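Local structure of berberine bridge enzyme-like 28 (Arabidopsis thaliana, 5D79) at residues Gly110-Tyr118 against Val471-Gly479; Asp62-Ser71 against Glu359-Gly367. The protein is a secreted FAD-linked oxidoreductase of the berberine bridge enzyme-like family and is involved in adaptation to salt stress. All coordinates share one frame; numbering follows the deposited sequence.

Contact 1 forms part of the FAD pocket; beside it, at contact 2, the loop after helix 58-63 meets the edge strand of a large antiparallel sheet, the centres about 12 Å apart. Lys-366 of contact 2 joins them, its NZ 2.7 Å from Asp-475 OD1 and 3.1 Å from Glu-114 OE2, forming a salt bridge with each carboxylate. Phe-365 meets Tyr-113 edge-to-face, and a backbone hydrogen bond links Gln-66 with Gly-110. The cofactor is covalently held in contact 1 by His-111 ND1, 1.6 Å from FAD C8M. Contact 2 stays close: the nearest side-chain atoms of Gln-66 and His-111 are about 3 Å apart, and the Phe-365 side chain comes within about 4 Å of FAD.

Contact 1. Residues Gly110-Tyr118 against Val471-Gly479; sequences GHCYEGLSY and VNFKDMDLG. With FAD (flavin-adenine dinucleotide), chain E.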
# COMPACT_ATOMS: atom_id res chain seq x y z
N GLY A 110 3.59 8.48 4.51
CA GLY A 110 4.55 7.77 5.34
C GLY A 110 4.19 6.39 5.86
O GLY A 110 4.65 5.98 6.93
N HIS A 111 3.40 5.65 5.10
CA HIS A 111 3.05 4.29 5.48
C HIS A 111 4.04 3.21 5.00
O HIS A 111 3.74 2.03 5.12
CB HIS A 111 1.64 3.97 4.98
CG HIS A 111 0.58 4.30 5.98
ND1 HIS A 111 0.15 3.39 6.92
CD2 HIS A 111 -0.10 5.44 6.22
CE1 HIS A 111 -0.76 3.96 7.69
NE2 HIS A 111 -0.93 5.20 7.28
N CYS A 112 5.20 3.61 4.48
CA CYS A 112 6.18 2.65 3.97
C CYS A 112 6.55 1.63 5.04
O CYS A 112 7.02 1.99 6.12
CB CYS A 112 7.46 3.34 3.47
SG CYS A 112 8.57 2.27 2.48
N TYR A 113 6.35 0.36 4.71
CA TYR A 113 6.52 -0.74 5.64
C TYR A 113 7.92 -0.81 6.28
O TYR A 113 8.08 -1.33 7.39
CB TYR A 113 6.18 -2.05 4.92
CG TYR A 113 4.75 -2.48 5.12
CD1 TYR A 113 3.72 -1.54 5.15
CD2 TYR A 113 4.42 -3.82 5.29
CE1 TYR A 113 2.40 -1.92 5.35
CE2 TYR A 113 3.10 -4.22 5.49
CZ TYR A 113 2.10 -3.27 5.53
OH TYR A 113 0.80 -3.67 5.72
N GLU A 114 8.91 -0.26 5.59
CA GLU A 114 10.28 -0.23 6.11
C GLU A 114 10.77 1.20 6.35
O GLU A 114 11.96 1.42 6.57
CB GLU A 114 11.24 -0.96 5.15
CG GLU A 114 10.96 -2.46 4.96
CD GLU A 114 11.56 -3.35 6.07
OE1 GLU A 114 11.97 -2.82 7.13
OE2 GLU A 114 11.61 -4.59 5.86
N GLY A 115 9.86 2.16 6.28
CA GLY A 115 10.21 3.55 6.52
C GLY A 115 11.14 4.21 5.51
O GLY A 115 11.82 5.18 5.84
N LEU A 116 11.17 3.71 4.28
CA LEU A 116 12.15 4.15 3.28
C LEU A 116 11.84 5.49 2.64
O LEU A 116 12.60 5.95 1.79
CB LEU A 116 12.30 3.11 2.17
CG LEU A 116 12.91 1.77 2.57
CD1 LEU A 116 13.26 0.99 1.33
CD2 LEU A 116 14.13 1.98 3.46
N SER A 117 10.74 6.11 3.05
CA SER A 117 10.37 7.45 2.58
C SER A 117 10.97 8.55 3.46
O SER A 117 11.04 9.72 3.06
CB SER A 117 8.84 7.59 2.53
OG SER A 117 8.26 7.21 3.77
N TYR A 118 11.39 8.17 4.66
CA TYR A 118 12.02 9.12 5.58
C TYR A 118 13.28 8.52 6.19
O TYR A 118 13.85 9.11 7.10
CB TYR A 118 11.03 9.54 6.68
CG TYR A 118 10.42 8.39 7.42
CD1 TYR A 118 9.28 7.76 6.93
CD2 TYR A 118 10.97 7.91 8.60
CE1 TYR A 118 8.71 6.69 7.59
CE2 TYR A 118 10.42 6.84 9.28
CZ TYR A 118 9.28 6.23 8.77
OH TYR A 118 8.71 5.16 9.43
N VAL A 471 4.75 -4.97 -3.68
CA VAL A 471 5.74 -3.90 -3.47
C VAL A 471 5.25 -2.82 -2.50
O VAL A 471 6.06 -2.11 -1.90
CB VAL A 471 6.17 -3.22 -4.81
CG1 VAL A 471 5.17 -2.14 -5.28
CG2 VAL A 471 7.57 -2.63 -4.69
N ASN A 472 3.93 -2.72 -2.33
CA ASN A 472 3.37 -1.81 -1.33
C ASN A 472 3.56 -2.36 0.09
O ASN A 472 3.40 -1.63 1.06
CB ASN A 472 1.89 -1.53 -1.61
CG ASN A 472 1.69 -0.27 -2.44
OD1 ASN A 472 2.57 0.59 -2.52
ND2 ASN A 472 0.53 -0.15 -3.05
N PHE A 473 3.89 -3.64 0.21
CA PHE A 473 4.34 -4.19 1.49
C PHE A 473 5.87 -4.39 1.43
O PHE A 473 6.34 -5.52 1.38
CB PHE A 473 3.64 -5.52 1.82
CG PHE A 473 2.13 -5.42 1.98
CD1 PHE A 473 1.53 -4.27 2.50
CD2 PHE A 473 1.30 -6.48 1.60
CE1 PHE A 473 0.14 -4.19 2.64
CE2 PHE A 473 -0.08 -6.40 1.73
CZ PHE A 473 -0.67 -5.25 2.26
N LYS A 474 6.63 -3.29 1.42
CA LYS A 474 8.09 -3.38 1.29
C LYS A 474 8.73 -4.25 2.37
O LYS A 474 8.43 -4.12 3.56
CB LYS A 474 8.73 -1.98 1.31
CG LYS A 474 9.13 -1.44 -0.06
CD LYS A 474 10.04 -0.23 0.09
CE LYS A 474 9.83 0.79 -1.03
NZ LYS A 474 10.48 2.10 -0.70
N ASP A 475 9.63 -5.15 1.95
CA ASP A 475 10.26 -6.10 2.85
C ASP A 475 11.76 -6.25 2.52
O ASP A 475 12.15 -6.91 1.56
CB ASP A 475 9.53 -7.44 2.78
CG ASP A 475 10.01 -8.45 3.82
OD1 ASP A 475 10.76 -8.07 4.76
OD2 ASP A 475 9.63 -9.63 3.67
N MET A 476 12.60 -5.62 3.34
CA MET A 476 14.05 -5.70 3.18
C MET A 476 14.58 -7.12 3.31
O MET A 476 15.68 -7.42 2.86
CB MET A 476 14.73 -4.81 4.21
CG MET A 476 14.29 -3.38 4.14
SD MET A 476 15.00 -2.67 2.66
CE MET A 476 16.44 -1.90 3.42
N ASP A 477 13.78 -7.97 3.96
CA ASP A 477 14.15 -9.36 4.18
C ASP A 477 14.16 -10.18 2.89
O ASP A 477 14.74 -11.26 2.85
CB ASP A 477 13.21 -10.02 5.20
CG ASP A 477 13.44 -9.52 6.62
OD1 ASP A 477 14.47 -8.82 6.85
OD2 ASP A 477 12.61 -9.83 7.50
N LEU A 478 13.54 -9.65 1.83
CA LEU A 478 13.64 -10.26 0.50
C LEU A 478 14.97 -9.90 -0.19
O LEU A 478 15.34 -10.50 -1.20
CB LEU A 478 12.45 -9.85 -0.38
CG LEU A 478 11.06 -9.82 0.26
CD1 LEU A 478 10.03 -9.34 -0.75
CD2 LEU A 478 10.70 -11.19 0.82
N GLY A 479 15.66 -8.90 0.36
CA GLY A 479 16.95 -8.47 -0.15
C GLY A 479 17.09 -6.97 -0.31
O GLY A 479 16.10 -6.26 -0.46
PA FAD E . 5.15 6.73 1.98
O1A FAD E . 6.08 6.19 3.04
O2A FAD E . 4.99 8.23 2.05
O5B FAD E . 5.65 6.25 0.53
C5B FAD E . 6.02 4.90 0.29
C4B FAD E . 6.97 4.75 -0.91
O4B FAD E . 6.45 5.48 -2.01
C3B FAD E . 8.35 5.30 -0.60
O3B FAD E . 9.36 4.54 -1.23
C2B FAD E . 8.29 6.71 -1.18
O2B FAD E . 9.56 7.19 -1.56
C1B FAD E . 7.31 6.56 -2.34
N9A FAD E . 6.52 7.78 -2.64
C8A FAD E . 5.57 8.40 -1.87
N7A FAD E . 5.10 9.48 -2.55
C5A FAD E . 5.74 9.55 -3.74
C6A FAD E . 5.66 10.43 -4.82
N6A FAD E . 4.67 11.31 -4.92
N1A FAD E . 6.46 10.23 -5.93
C2A FAD E . 7.33 9.16 -5.97
N3A FAD E . 7.41 8.30 -4.89
C4A FAD E . 6.63 8.48 -3.80
N1 FAD E . -1.69 -1.23 0.80
C2 FAD E . -2.68 -1.88 0.07
O2 FAD E . -2.70 -1.81 -1.16
N3 FAD E . -3.67 -2.58 0.75
C4 FAD E . -3.68 -2.65 2.13
O4 FAD E . -4.64 -3.19 2.70
C4X FAD E . -2.70 -1.98 2.86
N5 FAD E . -2.75 -1.92 4.24
C5X FAD E . -1.95 -1.00 4.91
C6 FAD E . -2.14 -0.73 6.26
C7 FAD E . -1.33 0.19 6.93
C7M FAD E . -1.54 0.47 8.39
C8 FAD E . -0.33 0.88 6.23
C8M FAD E . 0.58 1.85 6.92
C9 FAD E . -0.14 0.60 4.88
C9A FAD E . -0.91 -0.37 4.23
N10 FAD E . -0.69 -0.68 2.90
C10 FAD E . -1.72 -1.25 2.17
C1' FAD E . 0.60 -0.32 2.23
C2' FAD E . 0.60 1.05 1.59
O2' FAD E . -0.30 1.05 0.50
C3' FAD E . 2.02 1.35 1.13
O3' FAD E . 2.84 1.47 2.28
C4' FAD E . 2.12 2.66 0.38
O4' FAD E . 3.25 2.65 -0.44
C5' FAD E . 2.31 3.79 1.37
O5' FAD E . 2.06 5.01 0.72
P FAD E . 2.29 6.36 1.55
O1P FAD E . 2.26 7.55 0.62
O2P FAD E . 1.27 6.50 2.65
O3P FAD E . 3.72 6.01 2.20
O HOH W 1 5.61 -0.51 1.91
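Lys-474 runs past the type I turn of Cys-112 to Gly-115, its CD resting 3.7 Å from Leu-116 CD1 and touching Cys-112 SG. This aliphatic packing leads NZ to the adenosine ribose of FAD, where it donates to O3B over 2.7 Å. At the other end of the residue, Lys-474 O lies against Tyr-113 CB and Glu-114 CG, while one water accepts from Lys-474 N and Tyr-113 N and donates to Asn-472 O. Tyr-113 lies alongside Phe-473, their planes 28° apart but slid so that the rings barely overlap; instead Phe-473 CA makes a CH-pi contact over the tyrosine face, 4.2 Å from the ring centroid. The edge of Tyr-113 meets the flavin, CE1 to FAD C9 being 3.6 Å, and its hydroxyl is hydrogen-bonded to Gln-428 NE2. Substituting alanine for Tyr-113 would probably open a gap beside Phe-473 and the flavin and leave Gln-428 NE2 without its hydroxyl partner. Glu-114 bends at chi2 (-83°), bringing OE2 within 2.9 Å of its donor Met-476 N, which approaches from above the carboxylate plane; Glu-114 CD lies 3.3 Å from Met-476 CG. Lys-366 probably offsets the charge of Glu-114 and nearby Asp-475. The FAD-binding loop after strand 103-107 thus meets the loop between helices 441-458 and 488-500, with Phe-473 against strand 425-434 and Val-471 against helix 488-500.

Contact 2. Residues Asp62-Ser71 against Glu359-Gly367; sequences DSSIQNPRFS and ERTSLSFKG
Glu-359 O accepts from Gln-66 NE2 over 3.3 Å in a nearly straight bond (173°), although the donor stands above the carbonyl plane. A bend at chi2 (-71°) carries the amide of Gln-66 across to 359-361, where OE1 accepts from Thr-361 N at 2.8 Å. Between these two residues, Arg-360 extends from CG to NE and sends NE to Asp-62 O at 2.9 Å, the acceptor lying in the guanidinium plane. Ile-65 N reaches that oxygen from the opposite face. Arg-360 NH2 also forms a salt bridge with Asp-62 OD1 at 3.3 Å; Ile-65 O sits over the rim of one guanidinium face, and NH1 pairs with Glu-435. Thr-361 CG2 packs on Pro-68 CD at 3.7 Å while its OG1 accepts from Leu-363 N in an ST turn. Ser-364 OG touches Pro-68 CB and is hydrogen-bonded to Asp-438. At Phe-365 the Asn-67 amide does double duty: OD1 takes the backbone N at 3.1 Å, ND2 donates to the backbone O at 3.2 Å, and the amide stacks on the ring, 18° from parallel, with ND2 over its centre. Arg-69 NH2 reaches Phe-365 O from the other face of the carbonyl, 3.2 Å away. Apart from the Asp-62 to Arg-360 salt bridge, the contact is held mainly by side chains gripping backbone atoms: at Phe-365 an amide and a guanidinium, not a strand of 62-71, meet strand 363-372, whose other side pairs with strand 425-434.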
# COMPACT_ATOMS: atom_id res chain seq x y z
N ASP A 62 8.57 13.52 12.60
CA ASP A 62 7.88 12.51 13.39
C ASP A 62 6.42 12.38 12.97
O ASP A 62 5.83 11.31 13.11
CB ASP A 62 7.95 12.84 14.88
CG ASP A 62 8.59 11.74 15.71
OD1 ASP A 62 7.98 10.66 15.84
OD2 ASP A 62 9.70 11.98 16.24
N SER A 63 5.86 13.46 12.44
CA SER A 63 4.41 13.58 12.26
C SER A 63 3.77 12.51 11.37
O SER A 63 2.71 11.96 11.71
CB SER A 63 4.05 14.97 11.71
OG SER A 63 5.15 15.57 11.07
N SER A 64 4.39 12.21 10.23
CA SER A 64 3.83 11.19 9.36
C SER A 64 4.65 9.91 9.35
O SER A 64 4.75 9.27 8.31
CB SER A 64 3.69 11.71 7.92
OG SER A 64 4.59 12.76 7.64
N ILE A 65 5.24 9.53 10.49
CA ILE A 65 5.84 8.19 10.61
C ILE A 65 4.76 7.22 11.06
O ILE A 65 4.33 7.23 12.21
CB ILE A 65 7.03 8.14 11.59
CG1 ILE A 65 8.24 8.88 10.99
CG2 ILE A 65 7.42 6.70 11.87
CD1 ILE A 65 9.50 8.89 11.86
N GLN A 66 4.30 6.39 10.12
CA GLN A 66 3.18 5.50 10.36
C GLN A 66 3.65 4.06 10.62
O GLN A 66 2.86 3.11 10.57
CB GLN A 66 2.20 5.56 9.20
CG GLN A 66 1.56 6.94 9.01
CD GLN A 66 0.55 7.31 10.11
OE1 GLN A 66 0.47 6.67 11.16
NE2 GLN A 66 -0.23 8.36 9.85
N ASN A 67 4.94 3.93 10.88
CA ASN A 67 5.50 2.76 11.54
C ASN A 67 6.51 3.25 12.60
O ASN A 67 7.70 3.45 12.31
CB ASN A 67 6.16 1.81 10.53
CG ASN A 67 6.29 0.39 11.07
OD1 ASN A 67 6.21 0.16 12.28
ND2 ASN A 67 6.49 -0.57 10.17
N PRO A 68 6.01 3.49 13.83
CA PRO A 68 6.71 4.15 14.95
C PRO A 68 8.09 3.56 15.30
O PRO A 68 8.96 4.30 15.79
CB PRO A 68 5.74 3.97 16.11
CG PRO A 68 4.40 3.95 15.46
CD PRO A 68 4.60 3.20 14.17
N ARG A 69 8.28 2.27 15.04
CA ARG A 69 9.54 1.61 15.33
C ARG A 69 10.69 2.27 14.57
O ARG A 69 11.86 2.12 14.92
CB ARG A 69 9.46 0.11 14.99
CG ARG A 69 9.21 -0.17 13.53
CD ARG A 69 9.01 -1.67 13.27
NE ARG A 69 10.26 -2.43 13.17
CZ ARG A 69 10.53 -3.33 12.23
NH1 ARG A 69 11.69 -3.98 12.23
NH2 ARG A 69 9.64 -3.59 11.28
N PHE A 70 10.34 3.00 13.52
CA PHE A 70 11.33 3.71 12.72
C PHE A 70 11.38 5.18 13.08
O PHE A 70 11.88 6.01 12.31
CB PHE A 70 11.05 3.53 11.24
CG PHE A 70 11.22 2.12 10.77
CD1 PHE A 70 12.46 1.51 10.81
CD2 PHE A 70 10.14 1.41 10.28
CE1 PHE A 70 12.63 0.21 10.38
CE2 PHE A 70 10.29 0.11 9.84
CZ PHE A 70 11.54 -0.50 9.88
N SER A 71 10.85 5.51 14.25
CA SER A 71 10.95 6.87 14.75
C SER A 71 11.91 6.93 15.93
O SER A 71 11.93 7.92 16.66
CB SER A 71 9.58 7.39 15.17
OG SER A 71 9.10 6.64 16.25
N GLU A 359 -3.96 11.30 11.76
CA GLU A 359 -3.27 11.20 13.03
C GLU A 359 -2.23 10.07 12.99
O GLU A 359 -2.35 9.13 12.20
CB GLU A 359 -4.26 11.01 14.17
CG GLU A 359 -5.06 12.28 14.51
CD GLU A 359 -4.18 13.51 14.73
OE1 GLU A 359 -3.34 13.50 15.66
OE2 GLU A 359 -4.33 14.50 13.97
N ARG A 360 -1.20 10.22 13.82
CA ARG A 360 -0.11 9.26 13.88
C ARG A 360 -0.59 7.95 14.48
O ARG A 360 -1.36 7.95 15.44
CB ARG A 360 1.05 9.84 14.71
CG ARG A 360 2.42 9.24 14.41
CD ARG A 360 3.51 9.95 15.19
NE ARG A 360 4.83 9.34 15.04
CZ ARG A 360 5.24 8.26 15.70
NH1 ARG A 360 4.42 7.63 16.54
NH2 ARG A 360 6.47 7.79 15.52
N THR A 361 -0.18 6.82 13.91
CA THR A 361 -0.49 5.54 14.51
C THR A 361 0.32 5.32 15.78
O THR A 361 1.34 5.99 16.02
CB THR A 361 -0.22 4.38 13.55
OG1 THR A 361 -0.62 3.15 14.17
CG2 THR A 361 1.26 4.33 13.21
N SER A 362 -0.12 4.37 16.61
CA SER A 362 0.59 4.08 17.84
C SER A 362 1.10 2.65 17.83
O SER A 362 1.75 2.21 18.77
CB SER A 362 -0.32 4.32 19.06
OG SER A 362 -1.14 3.20 19.33
N LEU A 363 0.79 1.93 16.75
CA LEU A 363 1.17 0.53 16.61
C LEU A 363 2.26 0.32 15.58
O LEU A 363 2.07 0.62 14.39
CB LEU A 363 -0.05 -0.34 16.24
CG LEU A 363 -1.23 -0.28 17.21
CD1 LEU A 363 -2.25 -1.35 16.88
CD2 LEU A 363 -0.75 -0.42 18.65
N SER A 364 3.41 -0.17 16.04
CA SER A 364 4.49 -0.60 15.16
C SER A 364 4.12 -1.95 14.56
O SER A 364 3.29 -2.66 15.11
CB SER A 364 5.82 -0.71 15.91
OG SER A 364 6.24 0.54 16.40
N PHE A 365 4.74 -2.30 13.45
CA PHE A 365 4.42 -3.57 12.82
C PHE A 365 5.58 -4.11 11.97
O PHE A 365 6.51 -3.39 11.61
CB PHE A 365 3.15 -3.42 11.96
CG PHE A 365 3.28 -2.43 10.84
CD1 PHE A 365 3.85 -2.81 9.63
CD2 PHE A 365 2.85 -1.12 10.99
CE1 PHE A 365 4.00 -1.89 8.60
CE2 PHE A 365 2.99 -0.20 9.95
CZ PHE A 365 3.56 -0.59 8.75
N LYS A 366 5.52 -5.41 11.70
CA LYS A 366 6.32 -6.05 10.68
C LYS A 366 5.37 -6.83 9.80
O LYS A 366 4.57 -7.62 10.30
CB LYS A 366 7.37 -6.97 11.29
CG LYS A 366 8.10 -7.79 10.26
CD LYS A 366 8.77 -6.90 9.23
CE LYS A 366 9.38 -7.74 8.13
NZ LYS A 366 10.16 -6.95 7.13
N GLY A 367 5.42 -6.60 8.49
CA GLY A 367 4.56 -7.30 7.55
C GLY A 367 5.33 -7.98 6.43
O GLY A 367 6.36 -7.48 5.96
O HOH W 2 -2.64 6.24 10.84